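Local structure of beta-galactosidase (Marinomonas sp. ef1, 6Y2K) at residues Gly71-Thr76 with Arg118-Met123; Leu557-Lys562 with Gly566-Met571. The protein hydrolyses terminal beta-D-galactose residues from beta-galactosides, as a hexameric, cold-active glycoside hydrolase of family GH42 from an Antarctic bacterium. All blocks are in the same frame, centred on the assembly; numbering follows the deposited sequence. Where two conformers were deposited one is given.

Interaction 1. Residues Gly71-Thr76 with Arg118-Met123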
ATOM      1  N   GLY A  71      36.894  17.452  37.745  1.00 16.62           N
ATOM      2  CA  GLY A  71      36.921  16.054  37.285  1.00 16.41           C
ATOM      3  C   GLY A  71      38.291  15.402  37.435  1.00 16.12           C
ATOM      4  O   GLY A  71      39.283  15.985  37.013  1.00 16.44           O
ATOM      5  N   THR A  72      38.353  14.199  38.016  1.00 15.94           N
ATOM      6  CA  THR A  72      39.584  13.416  37.993  1.00 15.90           C
ATOM      7  C   THR A  72      39.782  12.951  36.540  1.00 16.31           C
ATOM      8  O   THR A  72      38.808  12.607  35.871  1.00 16.36           O
ATOM      9  CB  THR A  72      39.607  12.207  38.972  1.00 15.56           C
ATOM     10  OG1 THR A  72      38.654  11.203  38.587  1.00 15.46           O
ATOM     11  CG2 THR A  72      39.350  12.659  40.394  1.00 15.29           C
ATOM     12  N   PRO A  73      41.031  12.957  36.050  1.00 16.37           N
ATOM     13  CA  PRO A  73      41.308  12.771  34.628  1.00 16.16           C
ATOM     14  C   PRO A  73      41.533  11.317  34.171  1.00 15.52           C
ATOM     15  O   PRO A  73      42.159  11.084  33.128  1.00 15.61           O
ATOM     16  CB  PRO A  73      42.582  13.597  34.448  1.00 16.44           C
ATOM     17  CG  PRO A  73      43.316  13.338  35.715  1.00 16.70           C
ATOM     18  CD  PRO A  73      42.252  13.351  36.779  1.00 16.58           C
ATOM     19  N   THR A  74      40.972  10.360  34.900  1.00 15.37           N
ATOM     20  CA  THR A  74      41.314   8.947  34.726  1.00 15.42           C
ATOM     21  C   THR A  74      40.623   8.240  33.542  1.00 15.50           C
ATOM     22  O   THR A  74      40.958   7.090  33.240  1.00 15.57           O
ATOM     23  CB  THR A  74      41.053   8.155  36.024  1.00 15.32           C
ATOM     24  OG1 THR A  74      39.698   8.333  36.444  1.00 15.32           O
ATOM     25  CG2 THR A  74      41.974   8.621  37.135  1.00 15.30           C
ATOM     26  N   ALA A  75      39.689   8.912  32.872  1.00 15.45           N
ATOM     27  CA  ALA A  75      39.035   8.361  31.678  1.00 15.48           C
ATOM     28  C   ALA A  75      39.972   8.285  30.488  1.00 15.57           C
ATOM     29  O   ALA A  75      39.789   7.431  29.614  1.00 16.18           O
ATOM     30  CB  ALA A  75      37.813   9.193  31.307  1.00 15.34           C
ATOM     31  N   THR A  76      40.949   9.188  30.448  1.00 15.30           N
ATOM     32  CA  THR A  76      41.852   9.344  29.316  1.00 15.22           C
ATOM     33  C   THR A  76      43.312   9.455  29.779  1.00 15.19           C
ATOM     34  O   THR A  76      43.903  10.531  29.713  1.00 14.99           O
ATOM     35  CB  THR A  76      41.456  10.575  28.464  1.00 15.38           C
ATOM     36  OG1 THR A  76      41.138  11.685  29.307  1.00 15.25           O
ATOM     37  CG2 THR A  76      40.243  10.263  27.616  1.00 15.50           C
ATOM     38  N   ARG A 118      45.339   5.879  41.860  1.00 19.58           N
ATOM     39  CA  ARG A 118      45.576   6.242  43.261  0.50 20.23           C
ATOM     40  C   ARG A 118      46.578   7.395  43.358  1.00 20.60           C
ATOM     41  O   ARG A 118      46.344   8.352  44.097  1.00 19.68           O
ATOM     42  CB  ARG A 118      46.067   5.048  44.086  0.50 20.63           C
ATOM     43  CG  ARG A 118      45.960   5.257  45.600  0.50 21.15           C
ATOM     44  CD  ARG A 118      46.686   4.161  46.372  0.50 21.46           C
ATOM     45  NE  ARG A 118      46.267   2.832  45.941  0.50 21.86           N
ATOM     46  CZ  ARG A 118      45.112   2.271  46.274  0.50 21.77           C
ATOM     47  NH1 ARG A 118      44.254   2.921  47.048  0.50 21.73           N
ATOM     48  NH2 ARG A 118      44.818   1.061  45.830  0.50 21.99           N
ATOM     49  N   ARG A 119      47.677   7.298  42.597  1.00 21.08           N
ATOM     50  CA  ARG A 119      48.715   8.342  42.570  0.50 21.92           C
ATOM     51  C   ARG A 119      48.178   9.688  42.107  1.00 21.29           C
ATOM     52  O   ARG A 119      48.370  10.700  42.781  1.00 20.03           O
ATOM     53  CB  ARG A 119      49.897   7.952  41.662  0.50 23.43           C
ATOM     54  CG  ARG A 119      51.068   8.935  41.744  0.50 25.43           C
ATOM     55  CD  ARG A 119      52.161   8.723  40.698  0.50 27.14           C
ATOM     56  NE  ARG A 119      51.656   8.852  39.336  0.50 28.78           N
ATOM     57  CZ  ARG A 119      51.822   9.916  38.553  0.50 28.89           C
ATOM     58  NH1 ARG A 119      52.511  10.977  38.964  0.50 29.13           N
ATOM     59  NH2 ARG A 119      51.296   9.891  37.341  0.50 28.31           N
ATOM     60  N   MET A 120      47.525   9.705  40.944  1.00 20.41           N
ATOM     61  CA  MET A 120      47.066  10.963  40.347  1.00 20.33           C
ATOM     62  C   MET A 120      45.919  11.602  41.133  1.00 19.17           C
ATOM     63  O   MET A 120      45.903  12.821  41.319  1.00 18.47           O
ATOM     64  CB  MET A 120      46.670  10.777  38.867  1.00 20.45           C
ATOM     65  CG  MET A 120      46.004  11.995  38.234  1.00 20.77           C
ATOM     66  SD  MET A 120      46.998  13.502  38.267  1.00 22.13           S
ATOM     67  CE  MET A 120      48.149  13.190  36.935  1.00 22.29           C
ATOM     68  N   VAL A 121      44.967  10.790  41.579  1.00 18.89           N
ATOM     69  CA  VAL A 121      43.836  11.318  42.343  1.00 18.88           C
ATOM     70  C   VAL A 121      44.303  11.865  43.698  1.00 18.49           C
ATOM     71  O   VAL A 121      43.800  12.895  44.150  1.00 18.66           O
ATOM     72  CB  VAL A 121      42.697  10.291  42.505  1.00 18.78           C
ATOM     73  CG1 VAL A 121      41.602  10.826  43.430  1.00 18.71           C
ATOM     74  CG2 VAL A 121      42.099   9.968  41.138  1.00 18.84           C
ATOM     75  N   THR A 122      45.257  11.185  44.330  1.00 18.22           N
ATOM     76  CA  THR A 122      45.878  11.698  45.553  1.00 18.61           C
ATOM     77  C   THR A 122      46.587  13.029  45.301  1.00 18.92           C
ATOM     78  O   THR A 122      46.386  13.981  46.060  1.00 18.80           O
ATOM     79  CB  THR A 122      46.855  10.687  46.172  1.00 18.61           C
ATOM     80  OG1 THR A 122      46.149   9.485  46.493  1.00 18.59           O
ATOM     81  CG2 THR A 122      47.497  11.257  47.457  1.00 18.81           C
ATOM     82  N   MET A 123      47.394  13.105  44.241  1.00 19.45           N
ATOM     83  CA  MET A 123      48.045  14.370  43.869  1.00 20.28           C
ATOM     84  C   MET A 123      47.042  15.513  43.715  1.00 19.77           C
ATOM     85  O   MET A 123      47.232  16.585  44.287  1.00 18.94           O
ATOM     86  CB  MET A 123      48.837  14.240  42.563  1.00 21.81           C
ATOM     87  CG  MET A 123      50.211  13.603  42.688  1.00 23.62           C
ATOM     88  SD  MET A 123      51.206  13.929  41.207  1.00 26.95           S
ATOM     89  CE  MET A 123      50.311  13.003  39.980  1.00 27.34           C
TER

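Interaction 2. Residues Leu557-Lys562 with Gly566-Met571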
ATOM      1  N   LEU A 557      -7.049 -17.244  40.960  1.00 19.89           N
ATOM      2  CA  LEU A 557      -7.264 -15.808  41.113  1.00 19.92           C
ATOM      3  C   LEU A 557      -8.240 -15.291  40.045  1.00 19.71           C
ATOM      4  O   LEU A 557      -8.257 -15.814  38.935  1.00 18.47           O
ATOM      5  CB  LEU A 557      -5.937 -15.046  41.005  1.00 19.78           C
ATOM      6  CG  LEU A 557      -4.944 -15.224  42.146  1.00 19.80           C
ATOM      7  CD1 LEU A 557      -3.588 -14.676  41.739  1.00 19.94           C
ATOM      8  CD2 LEU A 557      -5.439 -14.549  43.424  1.00 20.06           C
ATOM      9  N   PRO A 558      -9.051 -14.264  40.376  1.00 19.42           N
ATOM     10  CA  PRO A 558      -9.888 -13.675  39.333  1.00 19.76           C
ATOM     11  C   PRO A 558      -9.040 -13.062  38.220  1.00 19.84           C
ATOM     12  O   PRO A 558      -7.972 -12.507  38.506  1.00 19.30           O
ATOM     13  CB  PRO A 558     -10.645 -12.560  40.061  1.00 20.10           C
ATOM     14  CG  PRO A 558     -10.525 -12.868  41.515  1.00 19.89           C
ATOM     15  CD  PRO A 558      -9.204 -13.560  41.660  1.00 19.88           C
ATOM     16  N   CYS A 559      -9.527 -13.166  36.985  1.00 20.05           N
ATOM     17  CA  CYS A 559      -8.851 -12.634  35.805  1.00 20.08           C
ATOM     18  C   CYS A 559      -9.484 -11.317  35.383  1.00 19.36           C
ATOM     19  O   CYS A 559     -10.699 -11.229  35.234  1.00 19.13           O
ATOM     20  CB  CYS A 559      -8.953 -13.620  34.649  1.00 20.85           C
ATOM     21  SG  CYS A 559      -7.928 -15.081  34.867  1.00 22.30           S
ATOM     22  N   LEU A 560      -8.641 -10.306  35.189  1.00 18.65           N
ATOM     23  CA  LEU A 560      -9.053  -9.001  34.687  1.00 17.95           C
ATOM     24  C   LEU A 560      -8.829  -8.872  33.177  1.00 17.25           C
ATOM     25  O   LEU A 560      -9.460  -8.017  32.539  1.00 16.78           O
ATOM     26  CB  LEU A 560      -8.306  -7.887  35.418  1.00 18.14           C
ATOM     27  CG  LEU A 560      -8.485  -7.763  36.942  1.00 18.63           C
ATOM     28  CD1 LEU A 560      -9.967  -7.701  37.310  1.00 18.98           C
ATOM     29  CD2 LEU A 560      -7.787  -8.869  37.735  1.00 18.22           C
ATOM     30  N   LEU A 561      -7.911  -9.682  32.635  1.00 16.56           N
ATOM     31  CA  LEU A 561      -7.689  -9.823  31.193  1.00 16.23           C
ATOM     32  C   LEU A 561      -7.366 -11.282  30.876  1.00 16.65           C
ATOM     33  O   LEU A 561      -6.691 -11.945  31.662  1.00 16.14           O
ATOM     34  CB  LEU A 561      -6.523  -8.944  30.725  1.00 15.98           C
ATOM     35  CG  LEU A 561      -6.629  -7.427  30.920  1.00 15.74           C
ATOM     36  CD1 LEU A 561      -5.314  -6.749  30.573  1.00 15.59           C
ATOM     37  CD2 LEU A 561      -7.747  -6.830  30.080  1.00 15.82           C
ATOM     38  N   LYS A 562      -7.835 -11.767  29.728  1.00 16.89           N
ATOM     39  CA  LYS A 562      -7.567 -13.122  29.263  1.00 18.53           C
ATOM     40  C   LYS A 562      -7.368 -13.134  27.753  1.00 17.98           C
ATOM     41  O   LYS A 562      -7.850 -12.248  27.065  1.00 18.37           O
ATOM     42  CB  LYS A 562      -8.747 -14.040  29.586  1.00 20.34           C
ATOM     43  CG  LYS A 562      -9.118 -14.100  31.057  1.00 21.96           C
ATOM     44  CD  LYS A 562     -10.145 -15.180  31.366  1.00 23.21           C
ATOM     45  CE  LYS A 562     -11.446 -14.964  30.619  1.00 24.74           C
ATOM     46  NZ  LYS A 562     -12.587 -15.598  31.335  1.00 26.06           N
ATOM     47  N   GLY A 566      -9.035 -18.242  26.849  1.00 20.22           N
ATOM     48  CA  GLY A 566      -9.398 -18.104  28.254  1.00 20.24           C
ATOM     49  C   GLY A 566      -8.241 -18.185  29.237  1.00 20.17           C
ATOM     50  O   GLY A 566      -8.480 -18.237  30.453  1.00 21.32           O
ATOM     51  N   ASN A 567      -7.001 -18.152  28.737  1.00 19.19           N
ATOM     52  CA  ASN A 567      -5.797 -18.254  29.585  0.50 18.42           C
ATOM     53  C   ASN A 567      -5.574 -16.907  30.275  1.00 18.21           C
ATOM     54  O   ASN A 567      -5.736 -15.862  29.652  1.00 17.83           O
ATOM     55  CB  ASN A 567      -4.557 -18.685  28.769  0.50 18.21           C
ATOM     56  CG  ASN A 567      -3.226 -18.473  29.505  0.50 18.00           C
ATOM     57  OD1 ASN A 567      -2.892 -19.181  30.453  0.50 17.24           O
ATOM     58  ND2 ASN A 567      -2.444 -17.515  29.028  0.50 17.38           N
ATOM     59  N   PRO A 568      -5.209 -16.922  31.577  1.00 17.29           N
ATOM     60  CA  PRO A 568      -4.977 -15.656  32.278  1.00 16.63           C
ATOM     61  C   PRO A 568      -3.878 -14.768  31.689  1.00 16.11           C
ATOM     62  O   PRO A 568      -2.789 -15.255  31.391  1.00 15.82           O
ATOM     63  CB  PRO A 568      -4.575 -16.109  33.687  1.00 16.93           C
ATOM     64  CG  PRO A 568      -5.231 -17.427  33.864  1.00 16.98           C
ATOM     65  CD  PRO A 568      -5.176 -18.068  32.514  1.00 17.25           C
ATOM     66  N   VAL A 569      -4.194 -13.485  31.522  1.00 15.56           N
ATOM     67  CA  VAL A 569      -3.234 -12.455  31.113  1.00 15.61           C
ATOM     68  C   VAL A 569      -2.950 -11.509  32.286  1.00 15.73           C
ATOM     69  O   VAL A 569      -1.795 -11.280  32.624  1.00 15.68           O
ATOM     70  CB  VAL A 569      -3.724 -11.683  29.864  1.00 15.16           C
ATOM     71  CG1 VAL A 569      -2.909 -10.408  29.616  1.00 15.09           C
ATOM     72  CG2 VAL A 569      -3.674 -12.594  28.647  1.00 14.94           C
ATOM     73  N   LEU A 570      -3.994 -10.960  32.898  1.00 16.28           N
ATOM     74  CA  LEU A 570      -3.841 -10.149  34.111  1.00 17.20           C
ATOM     75  C   LEU A 570      -4.813 -10.678  35.159  1.00 16.77           C
ATOM     76  O   LEU A 570      -5.994 -10.868  34.875  1.00 16.37           O
ATOM     77  CB  LEU A 570      -4.063  -8.671  33.790  1.00 18.62           C
ATOM     78  CG  LEU A 570      -4.128  -7.615  34.910  1.00 19.88           C
ATOM     79  CD1 LEU A 570      -3.080  -7.804  35.974  1.00 20.86           C
ATOM     80  CD2 LEU A 570      -4.000  -6.221  34.311  1.00 20.98           C
ATOM     81  N   MET A 571      -4.300 -10.944  36.355  1.00 16.92           N
ATOM     82  CA  MET A 571      -5.059 -11.629  37.404  1.00 16.87           C
ATOM     83  C   MET A 571      -4.726 -11.058  38.764  1.00 17.39           C
ATOM     84  O   MET A 571      -3.608 -10.592  38.995  1.00 17.23           O
ATOM     85  CB  MET A 571      -4.758 -13.139  37.385  1.00 16.64           C
ATOM     86  CG  MET A 571      -3.298 -13.520  37.675  1.00 16.29           C
ATOM     87  SD  MET A 571      -2.564 -14.711  36.536  1.00 16.59           S
ATOM     88  CE  MET A 571      -2.500 -13.745  35.027  1.00 16.56           C
TER
HETATM   89  O   HOH W   1     -11.900 -18.578  31.090  1.00 40.35           O

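Interaction 1. Residues Gly71-Thr76 with Arg118-Met123
Val121 buries the most surface here, and it does so through one branch: its CG2 meets two threonines of the loop, lying 3.9 Å from Thr72 CG2 and 4.2 Å from Thr74 CG2. With CG1 anti to the backbone N (chi1 174°), CG2 is left beside that nitrogen and turned to the loop. Both threonines present their methyls to the helix and keep their hydroxyls for other partners: Thr72 OG1 bonds to Gln226 and to the backbone N of Asp140, Thr74 OG1 to the side chains of Asp140 and Gln226. Each thus works as a two-faced residue, apolar toward the helix and polar toward its other neighbours. Met120 makes the second point of contact, its CG resting 3.9 Å from Pro73 CG, with the two side chains set at a slant to each other. No hydrogen bond crosses between the segments, so the join is purely apolar and buried. Pro73 to Thr76 form a type I turn just after strand 67-71 of the eight-stranded parallel TIM barrel, and helix 111-128, one of the helices around that barrel, lies against the start of the turn. Trp39 and Ile42 of helix 39-42 pack on Met120, while Gln226 and Ile229 of helix 205-233 pack on Val121.

Interaction 2. Residues Leu557-Lys562 with Gly566-Met571
Two carbonyl oxygens, Leu570 O and Leu561 O, each take two backbone N-H groups from the facing strand. Leu570 O receives Leu560 N at 2.7 Å and Leu561 N at 3.2 Å, the longer bond being the straighter at 164°. In return, Leu561 O accepts Val569 N at 2.9 Å and Leu570 N at 3.1 Å, both donors standing above the same face of the carbonyl plane. More bent CA-H...O contacts flank these bonds, with Met571 CA at 3.2 Å from Pro558 O and Lys562 CA likewise close to Asn567 O. At the turn end, a water accepts from Lys562 NZ and gives a weak bond to Gly566 O, while the lysine's aliphatic CD lies alongside that carbonyl.

Side chains pack on both faces. On one, Leu561 CB sits 3.9 Å from Leu570 CB, and Leu561 CD1 reaches Leu570 CD2. On the other, Cys559 SG touches both CB and CG of Pro568, at 3.7 Å each, and Met571 on the same face packs its CG on Leu557 CD1. Outside the pair, Leu587 and Ser591 of helix 585-598 cover Leu561, and Tyr604 of a neighbouring subunit packs on Lys562. The result is an antiparallel beta hairpin with two classic beta bulges, Leu560-Leu561 opposite Leu570 and Val569-Leu570 opposite Leu561.

Interaction 1 closes well before interaction 2 opens along the chain, and the two lie on opposite sides of its centre, their own centres about 56 Å apart and their nearest atoms about 45 Å apart. They share no sheet or helix. Residues 71-76 lead out of the third strand of the TIM barrel toward helix 111-128, which precedes the next barrel strand, 134-138. Residues 557-562 and 566-571 lie on adjacent strands, 559-563 and 568-573, of a mixed sheet in the trimerisation domain. Thr76, ending the loop segment of interaction 1, and Lys562, in interaction 2, each touch another subunit, consistent with both domains contributing to hexamer assembly.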